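Local coordinates for protein mosquitocidal toxin (Lysinibacillus sphaericus, PDB 2VSE) that is a mosquitocidal holotoxin that probably ADP-ribosylates target proteins with its enzymatic domain and carries ricin-B-like lectin domains likely to recognise sugars, at residues A[300-305]-A[537-542]; A[493-498]-A[512-517]; A[506-511]-A[546-551]; A[274-279]-A[407-412]. All blocks are in the same frame, centred on the assembly; numbering follows the deposited sequence.

Interaction 1. Residues A[300-305]-A[537-542]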
# COMPACT_ATOMS: atom_id res chain seq x y z
N LYS A 300 -14.13 25.93 -18.57
CA LYS A 300 -13.98 24.55 -18.16
C LYS A 300 -12.49 24.22 -18.02
O LYS A 300 -11.71 24.47 -18.95
CB LYS A 300 -14.68 23.64 -19.17
CG LYS A 300 -14.65 22.15 -18.86
CD LYS A 300 -15.36 21.37 -19.97
CE LYS A 300 -15.11 19.89 -19.88
NZ LYS A 300 -15.44 19.22 -21.18
N ASN A 301 -12.11 23.70 -16.86
CA ASN A 301 -10.74 23.27 -16.57
C ASN A 301 -10.27 22.16 -17.51
O ASN A 301 -10.86 21.09 -17.54
CB ASN A 301 -10.62 22.83 -15.10
CG ASN A 301 -9.17 22.81 -14.60
OD1 ASN A 301 -8.24 23.19 -15.31
ND2 ASN A 301 -8.98 22.36 -13.36
N PHE A 302 -9.22 22.45 -18.29
CA PHE A 302 -8.52 21.43 -19.08
C PHE A 302 -7.03 21.42 -18.71
O PHE A 302 -6.22 20.80 -19.39
CB PHE A 302 -8.64 21.70 -20.59
CG PHE A 302 -10.00 21.46 -21.16
CD1 PHE A 302 -10.32 20.23 -21.73
CD2 PHE A 302 -10.95 22.47 -21.18
CE1 PHE A 302 -11.58 20.00 -22.28
CE2 PHE A 302 -12.21 22.25 -21.74
CZ PHE A 302 -12.52 21.01 -22.29
N GLY A 303 -6.68 22.13 -17.64
CA GLY A 303 -5.30 22.24 -17.19
C GLY A 303 -4.35 22.94 -18.15
O GLY A 303 -3.20 22.54 -18.28
N PHE A 304 -4.84 23.97 -18.83
CA PHE A 304 -4.01 24.82 -19.67
C PHE A 304 -3.15 25.74 -18.80
O PHE A 304 -3.56 26.12 -17.70
CB PHE A 304 -4.89 25.67 -20.57
CG PHE A 304 -5.51 24.92 -21.71
CD1 PHE A 304 -4.74 24.52 -22.80
CD2 PHE A 304 -6.87 24.64 -21.73
CE1 PHE A 304 -5.31 23.84 -23.87
CE2 PHE A 304 -7.45 23.97 -22.80
CZ PHE A 304 -6.66 23.56 -23.87
N GLU A 305 -1.97 26.12 -19.30
CA GLU A 305 -1.12 27.08 -18.58
C GLU A 305 -1.85 28.38 -18.26
O GLU A 305 -1.71 28.90 -17.15
CB GLU A 305 0.20 27.33 -19.31
CG GLU A 305 1.12 26.11 -19.38
CD GLU A 305 1.30 25.41 -18.04
OE1 GLU A 305 2.05 25.92 -17.19
OE2 GLU A 305 0.68 24.34 -17.83
N PHE A 537 -9.78 11.63 -27.06
CA PHE A 537 -11.06 12.30 -27.21
C PHE A 537 -11.14 13.52 -26.28
O PHE A 537 -10.48 13.56 -25.24
CB PHE A 537 -12.19 11.33 -26.90
CG PHE A 537 -13.52 11.68 -27.54
CD1 PHE A 537 -13.80 11.30 -28.85
CD2 PHE A 537 -14.50 12.36 -26.81
CE1 PHE A 537 -15.03 11.61 -29.45
CE2 PHE A 537 -15.74 12.67 -27.39
CZ PHE A 537 -16.00 12.29 -28.72
N GLU A 538 -11.94 14.52 -26.68
CA GLU A 538 -12.16 15.71 -25.85
C GLU A 538 -12.64 15.35 -24.44
O GLU A 538 -13.54 14.52 -24.26
CB GLU A 538 -13.14 16.69 -26.51
CG GLU A 538 -13.44 17.90 -25.61
CD GLU A 538 -13.85 19.15 -26.38
OE1 GLU A 538 -13.65 19.20 -27.61
OE2 GLU A 538 -14.37 20.08 -25.73
N PHE A 539 -12.02 15.99 -23.44
CA PHE A 539 -12.26 15.69 -22.04
C PHE A 539 -13.69 16.03 -21.62
O PHE A 539 -14.14 17.16 -21.80
CB PHE A 539 -11.24 16.44 -21.18
CG PHE A 539 -11.51 16.40 -19.69
CD1 PHE A 539 -11.46 15.20 -18.99
CD2 PHE A 539 -11.77 17.58 -18.99
CE1 PHE A 539 -11.71 15.16 -17.60
CE2 PHE A 539 -12.02 17.57 -17.60
CZ PHE A 539 -11.98 16.35 -16.90
N HIS A 540 -14.39 15.03 -21.09
CA HIS A 540 -15.70 15.24 -20.45
C HIS A 540 -15.75 14.68 -19.02
O HIS A 540 -16.64 15.03 -18.26
CB HIS A 540 -16.88 14.75 -21.32
CG HIS A 540 -16.79 13.31 -21.76
ND1 HIS A 540 -16.78 12.25 -20.87
CD2 HIS A 540 -16.76 12.76 -23.00
CE1 HIS A 540 -16.71 11.12 -21.54
NE2 HIS A 540 -16.70 11.40 -22.84
N GLY A 541 -14.81 13.81 -18.67
CA GLY A 541 -14.72 13.30 -17.30
C GLY A 541 -15.65 12.14 -16.99
O GLY A 541 -15.72 11.67 -15.85
N GLY A 542 -16.36 11.68 -18.01
CA GLY A 542 -17.25 10.53 -17.90
C GLY A 542 -16.49 9.26 -17.55
O GLY A 542 -15.26 9.22 -17.57
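F302 lays its ring against F539, with CE1 of F302 3.7 Å from CB of F539. The rings make an offset edge-to-face pair: the edge of F539 is turned toward the face of F302, with centroids 6.0 Å apart and planes at 77°. Because CG of F539 stands anti to its own backbone N (chi1 170°), the ring is swung toward the loop 300-305, where its CE2 lies 3.7 Å from the carbonyl O of N301. K300, its chain fully extended, passes the F539 ring obliquely and delivers NZ to the backbone O of F539 in a short hydrogen bond of 2.5 Å, slightly tilted from the carbonyl plane. OE2 of E538 is 4.0 Å from CZ of F302 and 4.8 Å from NZ of K300, a separation at which the opposite charges would probably still attract without touching. The contact illustrates how two ricin-B-like domains can join through loops: 300-305 follows strand 294-300 of one, and 537-542 runs off the end of strand 534-538 of the next. F539 also packs on V520 of strand 519-523 and I510 of strand 509-513, while R512 of the latter strand touches F302 and forms a cation-pi pair with F539.

Interaction 2. Residues A[493-498]-A[512-517]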
# COMPACT_ATOMS: atom_id res chain seq x y z
N ASP A 493 10.49 10.62 -29.02
CA ASP A 493 10.43 11.23 -27.70
C ASP A 493 9.88 12.66 -27.82
O ASP A 493 10.52 13.64 -27.42
CB ASP A 493 11.81 11.18 -27.03
CG ASP A 493 11.76 11.51 -25.56
OD1 ASP A 493 10.88 10.97 -24.86
OD2 ASP A 493 12.59 12.32 -25.09
N TYR A 494 8.69 12.76 -28.40
CA TYR A 494 8.08 14.06 -28.66
C TYR A 494 7.19 14.43 -27.51
O TYR A 494 6.73 13.55 -26.78
CB TYR A 494 7.29 14.02 -29.96
CG TYR A 494 8.16 13.79 -31.17
CD1 TYR A 494 8.97 14.81 -31.66
CD2 TYR A 494 8.18 12.55 -31.81
CE1 TYR A 494 9.78 14.60 -32.77
CE2 TYR A 494 8.98 12.34 -32.92
CZ TYR A 494 9.78 13.37 -33.39
OH TYR A 494 10.58 13.16 -34.49
N ASN A 495 6.95 15.72 -27.34
CA ASN A 495 6.14 16.21 -26.23
C ASN A 495 4.71 15.67 -26.21
O ASN A 495 4.16 15.47 -25.13
CB ASN A 495 6.18 17.73 -26.09
CG ASN A 495 7.54 18.27 -25.60
OD1 ASN A 495 8.44 17.50 -25.24
ND2 ASN A 495 7.69 19.59 -25.59
N ASP A 496 4.13 15.38 -27.37
CA ASP A 496 2.75 14.83 -27.41
C ASP A 496 2.68 13.33 -27.14
O ASP A 496 1.64 12.71 -27.35
CB ASP A 496 2.01 15.19 -28.71
CG ASP A 496 2.70 14.66 -29.95
OD1 ASP A 496 2.20 14.99 -31.05
OD2 ASP A 496 3.71 13.92 -29.85
N GLN A 497 3.81 12.76 -26.70
CA GLN A 497 3.87 11.38 -26.24
C GLN A 497 4.01 11.35 -24.73
O GLN A 497 4.29 10.30 -24.14
CB GLN A 497 5.04 10.66 -26.90
CG GLN A 497 5.02 10.75 -28.41
CD GLN A 497 6.17 10.02 -29.04
OE1 GLN A 497 7.20 10.61 -29.34
NE2 GLN A 497 6.01 8.72 -29.24
N TYR A 498 3.82 12.51 -24.10
CA TYR A 498 3.80 12.63 -22.65
C TYR A 498 2.39 12.91 -22.14
O TYR A 498 1.58 13.52 -22.82
CB TYR A 498 4.75 13.72 -22.18
CG TYR A 498 6.19 13.30 -22.24
CD1 TYR A 498 6.84 12.80 -21.11
CD2 TYR A 498 6.92 13.42 -23.43
CE1 TYR A 498 8.17 12.40 -21.16
CE2 TYR A 498 8.24 13.03 -23.49
CZ TYR A 498 8.86 12.51 -22.36
OH TYR A 498 10.18 12.13 -22.44
N ARG A 512 -4.11 12.74 -19.58
CA ARG A 512 -4.36 13.90 -20.43
C ARG A 512 -3.12 14.19 -21.25
O ARG A 512 -2.02 14.26 -20.71
CB ARG A 512 -4.75 15.09 -19.55
CG ARG A 512 -4.98 16.42 -20.28
CD ARG A 512 -5.21 17.62 -19.33
NE ARG A 512 -6.20 17.35 -18.29
CZ ARG A 512 -7.52 17.41 -18.46
NH1 ARG A 512 -8.05 17.75 -19.64
NH2 ARG A 512 -8.32 17.11 -17.44
N ASN A 513 -3.30 14.38 -22.55
CA ASN A 513 -2.16 14.66 -23.41
C ASN A 513 -1.47 15.98 -23.07
O ASN A 513 -2.12 17.02 -22.97
CB ASN A 513 -2.56 14.62 -24.87
CG ASN A 513 -1.38 14.73 -25.77
OD1 ASN A 513 -1.09 15.81 -26.30
ND2 ASN A 513 -0.64 13.64 -25.93
N TYR A 514 -0.15 15.93 -22.90
CA TYR A 514 0.63 17.11 -22.52
C TYR A 514 0.53 18.24 -23.54
O TYR A 514 0.41 19.41 -23.17
CB TYR A 514 2.10 16.75 -22.30
CG TYR A 514 2.97 17.95 -21.99
CD1 TYR A 514 3.08 18.43 -20.68
CD2 TYR A 514 3.66 18.63 -23.01
CE1 TYR A 514 3.85 19.54 -20.39
CE2 TYR A 514 4.44 19.74 -22.73
CZ TYR A 514 4.52 20.19 -21.41
OH TYR A 514 5.29 21.28 -21.10
N GLU A 515 0.57 17.88 -24.83
CA GLU A 515 0.60 18.90 -25.85
C GLU A 515 -0.78 19.36 -26.29
O GLU A 515 -0.95 20.52 -26.65
CB GLU A 515 1.46 18.47 -27.03
CG GLU A 515 1.91 19.63 -27.82
CD GLU A 515 3.24 19.40 -28.47
OE1 GLU A 515 3.25 19.11 -29.69
OE2 GLU A 515 4.26 19.53 -27.75
N ASN A 516 -1.76 18.46 -26.26
CA ASN A 516 -3.14 18.79 -26.62
C ASN A 516 -4.04 18.49 -25.41
O ASN A 516 -4.60 17.38 -25.27
CB ASN A 516 -3.57 17.97 -27.83
CG ASN A 516 -2.61 18.11 -29.00
OD1 ASN A 516 -2.65 19.09 -29.75
ND2 ASN A 516 -1.74 17.12 -29.17
N ARG A 517 -4.17 19.49 -24.54
CA ARG A 517 -4.76 19.28 -23.21
C ARG A 517 -6.28 19.11 -23.15
O ARG A 517 -6.83 18.70 -22.12
CB ARG A 517 -4.26 20.33 -22.23
CG ARG A 517 -2.76 20.25 -22.09
CD ARG A 517 -2.25 21.05 -20.97
NE ARG A 517 -0.80 21.03 -20.99
CZ ARG A 517 -0.04 21.84 -20.27
NH1 ARG A 517 -0.60 22.71 -19.45
NH2 ARG A 517 1.27 21.77 -20.36
O HOH W 1 0.84 17.76 -31.24
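CB of D496 meets CB of E515 at 3.7 Å, while the two carboxylates turn to the same bridging water. That water donates to OD1 of D496 at 3.1 Å and to OE1 of E515 at 3.2 Å; it probably eases the repulsion between two acids whose oxygens come within 4.5 Å. The E515 chain bends at chi2 (149°), carrying OE2 across to CB of N495, and the N495 amide and E515 carboxylate planes stand 78° apart. ND2 of N513 gives a hydrogen bond of 2.8 Å to the backbone O of D496, which lies in the plane of the N513 amide, although the donor sits above the D496 carbonyl plane. At the other end of that amide, OD1 receives the backbone N of N516 at 2.7 Å, on a lone pair, and the ND2 of N516 from above the plane, which fixes the amide's rotation in an Asx motif. N of Y514 bonds to O of Y498 at 3.0 Å, and the two CB atoms pack together. The pairing sits where strands 498-503 and 509-513 meet, with both tyrosines resting on L462 and on A464 of strand 464-469, and N513 on W499.

Interaction 3. Residues A[506-511]-A[546-551]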
# COMPACT_ATOMS: atom_id res chain seq x y z
N ASP A 506 -12.37 9.77 -6.68
CA ASP A 506 -12.77 8.36 -6.58
C ASP A 506 -11.57 7.42 -6.79
O ASP A 506 -11.73 6.23 -7.07
CB ASP A 506 -13.85 8.07 -7.63
CG ASP A 506 -13.35 8.24 -9.05
OD1 ASP A 506 -12.13 8.49 -9.22
OD2 ASP A 506 -14.16 8.13 -10.00
N ASN A 507 -10.36 7.98 -6.69
CA ASN A 507 -9.11 7.23 -6.90
C ASN A 507 -8.84 6.73 -8.33
O ASN A 507 -7.89 5.97 -8.55
CB ASN A 507 -8.96 6.07 -5.89
CG ASN A 507 -8.62 6.56 -4.49
OD1 ASN A 507 -9.20 6.09 -3.50
ND2 ASN A 507 -7.68 7.51 -4.39
N THR A 508 -9.67 7.12 -9.29
CA THR A 508 -9.34 6.90 -10.69
C THR A 508 -8.54 8.10 -11.18
O THR A 508 -8.39 9.07 -10.43
CB THR A 508 -10.60 6.72 -11.56
OG1 THR A 508 -11.30 7.97 -11.67
CG2 THR A 508 -11.53 5.67 -10.96
N TYR A 509 -8.06 8.05 -12.41
CA TYR A 509 -7.19 9.08 -12.97
C TYR A 509 -7.70 9.54 -14.33
O TYR A 509 -8.35 8.77 -15.03
CB TYR A 509 -5.77 8.54 -13.14
CG TYR A 509 -5.08 8.19 -11.85
CD1 TYR A 509 -4.28 9.13 -11.21
CD2 TYR A 509 -5.21 6.91 -11.28
CE1 TYR A 509 -3.64 8.83 -10.04
CE2 TYR A 509 -4.55 6.60 -10.09
CZ TYR A 509 -3.77 7.58 -9.48
OH TYR A 509 -3.11 7.33 -8.31
N ILE A 510 -7.39 10.78 -14.67
CA ILE A 510 -7.52 11.28 -16.02
C ILE A 510 -6.11 11.26 -16.61
O ILE A 510 -5.14 11.70 -15.96
CB ILE A 510 -8.10 12.72 -16.05
CG1 ILE A 510 -9.43 12.82 -15.28
CG2 ILE A 510 -8.25 13.20 -17.48
CD1 ILE A 510 -10.53 11.81 -15.71
N ILE A 511 -5.98 10.72 -17.82
CA ILE A 511 -4.71 10.66 -18.50
C ILE A 511 -4.78 11.60 -19.71
O ILE A 511 -5.43 11.31 -20.71
CB ILE A 511 -4.33 9.21 -18.82
CG1 ILE A 511 -4.40 8.37 -17.53
CG2 ILE A 511 -2.92 9.13 -19.41
CD1 ILE A 511 -4.10 6.90 -17.71
N ARG A 546 -11.98 7.65 -17.21
CA ARG A 546 -11.40 7.50 -15.89
C ARG A 546 -10.69 6.16 -15.79
O ARG A 546 -11.19 5.13 -16.25
CB ARG A 546 -12.49 7.65 -14.83
CG ARG A 546 -13.19 8.99 -14.91
CD ARG A 546 -14.47 9.07 -14.12
NE ARG A 546 -14.23 9.62 -12.79
CZ ARG A 546 -14.23 10.92 -12.49
NH1 ARG A 546 -14.47 11.84 -13.41
NH2 ARG A 546 -14.00 11.28 -11.23
N TRP A 547 -9.49 6.19 -15.23
CA TRP A 547 -8.63 5.02 -15.28
C TRP A 547 -8.06 4.63 -13.92
O TRP A 547 -7.65 5.48 -13.13
CB TRP A 547 -7.50 5.25 -16.28
CG TRP A 547 -8.00 5.53 -17.66
CD1 TRP A 547 -8.27 6.75 -18.21
CD2 TRP A 547 -8.32 4.56 -18.66
NE1 TRP A 547 -8.72 6.60 -19.50
CE2 TRP A 547 -8.76 5.27 -19.81
CE3 TRP A 547 -8.27 3.16 -18.71
CZ2 TRP A 547 -9.15 4.63 -20.99
CZ3 TRP A 547 -8.66 2.52 -19.89
CH2 TRP A 547 -9.09 3.25 -21.01
N ILE A 548 -8.05 3.32 -13.66
CA ILE A 548 -7.41 2.76 -12.49
C ILE A 548 -5.95 2.44 -12.83
O ILE A 548 -5.68 1.75 -13.82
CB ILE A 548 -8.16 1.50 -12.03
CG1 ILE A 548 -9.57 1.90 -11.58
CG2 ILE A 548 -7.39 0.74 -10.92
CD1 ILE A 548 -10.60 0.81 -11.70
N ILE A 549 -5.02 2.96 -12.03
CA ILE A 549 -3.61 2.69 -12.24
C ILE A 549 -3.06 1.88 -11.07
O ILE A 549 -2.87 2.39 -9.99
CB ILE A 549 -2.80 3.97 -12.44
CG1 ILE A 549 -3.19 4.65 -13.77
CG2 ILE A 549 -1.31 3.68 -12.42
CD1 ILE A 549 -2.73 6.11 -13.86
N LYS A 550 -2.79 0.61 -11.31
CA LYS A 550 -2.44 -0.29 -10.23
C LYS A 550 -1.01 -0.84 -10.36
O LYS A 550 -0.65 -1.37 -11.41
CB LYS A 550 -3.46 -1.44 -10.17
CG LYS A 550 -3.49 -2.16 -8.86
CD LYS A 550 -4.38 -3.41 -8.92
CE LYS A 550 -5.89 -3.08 -8.87
NZ LYS A 550 -6.74 -4.34 -8.70
N PRO A 551 -0.19 -0.69 -9.30
CA PRO A 551 1.15 -1.28 -9.25
C PRO A 551 1.17 -2.74 -9.64
O PRO A 551 0.33 -3.52 -9.20
CB PRO A 551 1.53 -1.12 -7.77
CG PRO A 551 0.84 0.14 -7.36
CD PRO A 551 -0.49 0.08 -8.07
O HOH W 2 -6.04 3.62 -9.74
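Two torsions bring D506 and R546 together: chi1 of D506 (64°) folds its carboxylate back over its own main chain, and a bend at chi3 of R546 (94°) turns the guanidinium toward it. Their salt bridge lies beside the point where strands 509-513 and 547-551, the outermost of a six-stranded sheet, meet in a single bridge, an arrangement consistent with closure of the beta-trefoil barrel. NE of R546 meets OD2 of D506 at 3.2 Å, on the syn side, with a weaker bond from NH2 to the same oxygen; NH1 is held by the backbone O of G541. The other carboxylate oxygen, OD1, accepts the backbone N of T508 at 2.8 Å, an Asx turn, and also OG1 of T508 at 2.6 Å, so two bonds grip this oxygen. Over 509-511 and 547-551 the strand directions differ by 100°, so the antiparallel pairing is brief: Y509 N bonds to W547 O at 2.7 Å, and W547 N to Y509 O at 2.8 Å. Among the apolar side chains, CD1 of I511 touches CB of W547 at 4.0 Å, crossing it at about a right angle, and the indole NE1 is satisfied by the backbone O of L521. I549 finishes the contact by laying its CD1 over one face of the Y509 ring, a CH-pi contact with the carbon 4.0 Å from the ring centroid.

Interaction 4. Residues A[274-279]-A[407-412]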
# COMPACT_ATOMS: atom_id res chain seq x y z
N GLN A 274 -4.49 26.67 -9.02
CA GLN A 274 -5.68 26.92 -9.82
C GLN A 274 -6.77 27.49 -8.91
O GLN A 274 -6.86 27.14 -7.74
CB GLN A 274 -6.18 25.66 -10.51
CG GLN A 274 -5.32 25.22 -11.65
CD GLN A 274 -6.07 24.30 -12.56
OE1 GLN A 274 -6.34 23.14 -12.22
NE2 GLN A 274 -6.43 24.80 -13.74
N ILE A 275 -7.58 28.39 -9.47
CA ILE A 275 -8.68 28.99 -8.72
C ILE A 275 -10.01 28.48 -9.28
O ILE A 275 -10.36 28.74 -10.45
CB ILE A 275 -8.58 30.54 -8.72
CG1 ILE A 275 -7.18 30.97 -8.29
CG2 ILE A 275 -9.60 31.13 -7.78
CD1 ILE A 275 -6.80 32.40 -8.66
N LYS A 276 -10.74 27.73 -8.45
CA LYS A 276 -11.96 27.04 -8.87
C LYS A 276 -13.18 27.64 -8.19
O LYS A 276 -13.15 27.88 -6.98
CB LYS A 276 -11.90 25.56 -8.50
CG LYS A 276 -10.67 24.83 -8.99
CD LYS A 276 -10.85 23.35 -8.82
CE LYS A 276 -9.69 22.59 -9.45
NZ LYS A 276 -9.84 21.14 -9.18
N ASN A 277 -14.25 27.85 -8.94
CA ASN A 277 -15.46 28.40 -8.36
C ASN A 277 -16.22 27.37 -7.53
O ASN A 277 -16.20 26.18 -7.85
CB ASN A 277 -16.36 29.03 -9.43
CG ASN A 277 -17.43 29.91 -8.83
OD1 ASN A 277 -18.44 29.42 -8.32
ND2 ASN A 277 -17.21 31.22 -8.86
N LYS A 278 -16.89 27.82 -6.47
CA LYS A 278 -17.67 26.93 -5.61
C LYS A 278 -18.94 26.43 -6.31
O LYS A 278 -19.30 25.26 -6.16
CB LYS A 278 -18.02 27.60 -4.28
CG LYS A 278 -18.60 26.64 -3.25
CD LYS A 278 -19.41 27.38 -2.20
CE LYS A 278 -19.94 26.41 -1.16
NZ LYS A 278 -20.89 27.05 -0.19
N LYS A 279 -19.59 27.31 -7.06
CA LYS A 279 -20.83 26.98 -7.76
C LYS A 279 -20.64 25.88 -8.82
O LYS A 279 -21.55 25.10 -9.09
CB LYS A 279 -21.48 28.23 -8.36
CG LYS A 279 -22.97 28.09 -8.58
CD LYS A 279 -23.64 29.41 -8.93
CE LYS A 279 -25.13 29.21 -9.13
NZ LYS A 279 -25.84 30.47 -9.46
N LEU A 407 -12.15 27.98 -4.43
CA LEU A 407 -11.12 27.08 -3.93
C LEU A 407 -9.77 27.48 -4.53
O LEU A 407 -9.66 27.74 -5.73
CB LEU A 407 -11.43 25.63 -4.30
CG LEU A 407 -12.63 24.92 -3.66
CD1 LEU A 407 -12.95 23.68 -4.44
CD2 LEU A 407 -12.37 24.57 -2.21
N ILE A 408 -8.75 27.54 -3.68
CA ILE A 408 -7.39 27.78 -4.13
C ILE A 408 -6.65 26.45 -4.04
O ILE A 408 -6.25 26.03 -2.95
CB ILE A 408 -6.69 28.86 -3.29
CG1 ILE A 408 -7.48 30.17 -3.35
CG2 ILE A 408 -5.25 29.08 -3.79
CD1 ILE A 408 -7.01 31.24 -2.41
N GLU A 409 -6.50 25.79 -5.19
CA GLU A 409 -5.96 24.44 -5.24
C GLU A 409 -4.52 24.41 -5.73
O GLU A 409 -4.21 24.94 -6.80
CB GLU A 409 -6.84 23.53 -6.10
CG GLU A 409 -6.37 22.09 -6.12
CD GLU A 409 -7.19 21.17 -7.02
OE1 GLU A 409 -8.45 21.17 -6.93
OE2 GLU A 409 -6.57 20.42 -7.81
N LYS A 410 -3.64 23.77 -4.96
CA LYS A 410 -2.24 23.62 -5.32
C LYS A 410 -2.10 22.70 -6.53
O LYS A 410 -2.66 21.61 -6.55
CB LYS A 410 -1.43 23.06 -4.14
CG LYS A 410 0.03 22.74 -4.47
CD LYS A 410 0.85 24.02 -4.73
CE LYS A 410 2.18 23.74 -5.42
NZ LYS A 410 2.10 23.87 -6.91
N THR A 411 -1.36 23.13 -7.55
CA THR A 411 -1.15 22.28 -8.70
C THR A 411 -0.17 21.21 -8.30
O THR A 411 0.74 21.45 -7.51
CB THR A 411 -0.62 23.04 -9.94
OG1 THR A 411 0.56 23.78 -9.58
CG2 THR A 411 -1.68 23.98 -10.49
N ASN A 412 -0.39 20.01 -8.85
CA ASN A 412 0.37 18.83 -8.49
C ASN A 412 0.44 17.87 -9.67
O ASN A 412 -0.58 17.51 -10.24
CB ASN A 412 -0.26 18.18 -7.26
CG ASN A 412 0.19 16.76 -7.05
OD1 ASN A 412 1.39 16.49 -6.97
ND2 ASN A 412 -0.76 15.85 -6.94
O HOH W 3 -5.23 22.14 -9.46
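Q274 and E409, and K276 and L407, form the hydrogen-bonded pairs of this antiparallel ladder, with the non-hydrogen-bonded pair I275 and I408 between them. The four backbone bonds are uniform, 2.7 to 2.9 Å between N and O of Q274 and E409 and of K276 and L407. Electrostatics come next. K276 runs out fully extended over the sheet, and its NZ reaches OE1 of E409 in a salt bridge of 2.6 Å, meeting the oxygen from above the carboxylate plane (38° out of it). The other oxygen, OE2, is 2.7 Å from a water that also lies 3.1 Å from OE1 of Q274, although the acceptors around that water outnumber its protons. NE2 of Q274 gives its hydrogens to OD1 of N301 and the backbone O of Q307. Apolar contact is lighter: CG of Q274 packs on CG2 of T411 at 4.0 Å, while OG1 of T411 is hydrogen-bonded to OE1 of E272. On the opposite face, I275 and I408 turn inward and both touch F370 of strand 368-372. Strands 271-277 and 406-410 are the first and last in sequence of their four-stranded sheet, and their pairing is consistent with the joining of first and last strands in a beta-trefoil.

All four contacts fall within two consecutive ricin-B-like regions of the chain, and they illustrate how contacts inside domains relate to a joint between them. Interaction 4 pairs strands 271-277 and 406-410 in the first region, interactions 2 and 3 share strand 509-513 of the second, and interaction 1 spans the two. Interaction 1 touches each of the others. E305 OE2 meets R517 NH1 of interaction 2 in a salt bridge of 2.6 Å; G541 O lies 2.7 Å from R546 NH1 of interaction 3; and N301 OD1 lies 2.9 Å from Q274 NE2 of interaction 4. By contrast, interaction 4 stays about 8 Å, nearest atoms, from both interaction 2 and interaction 3.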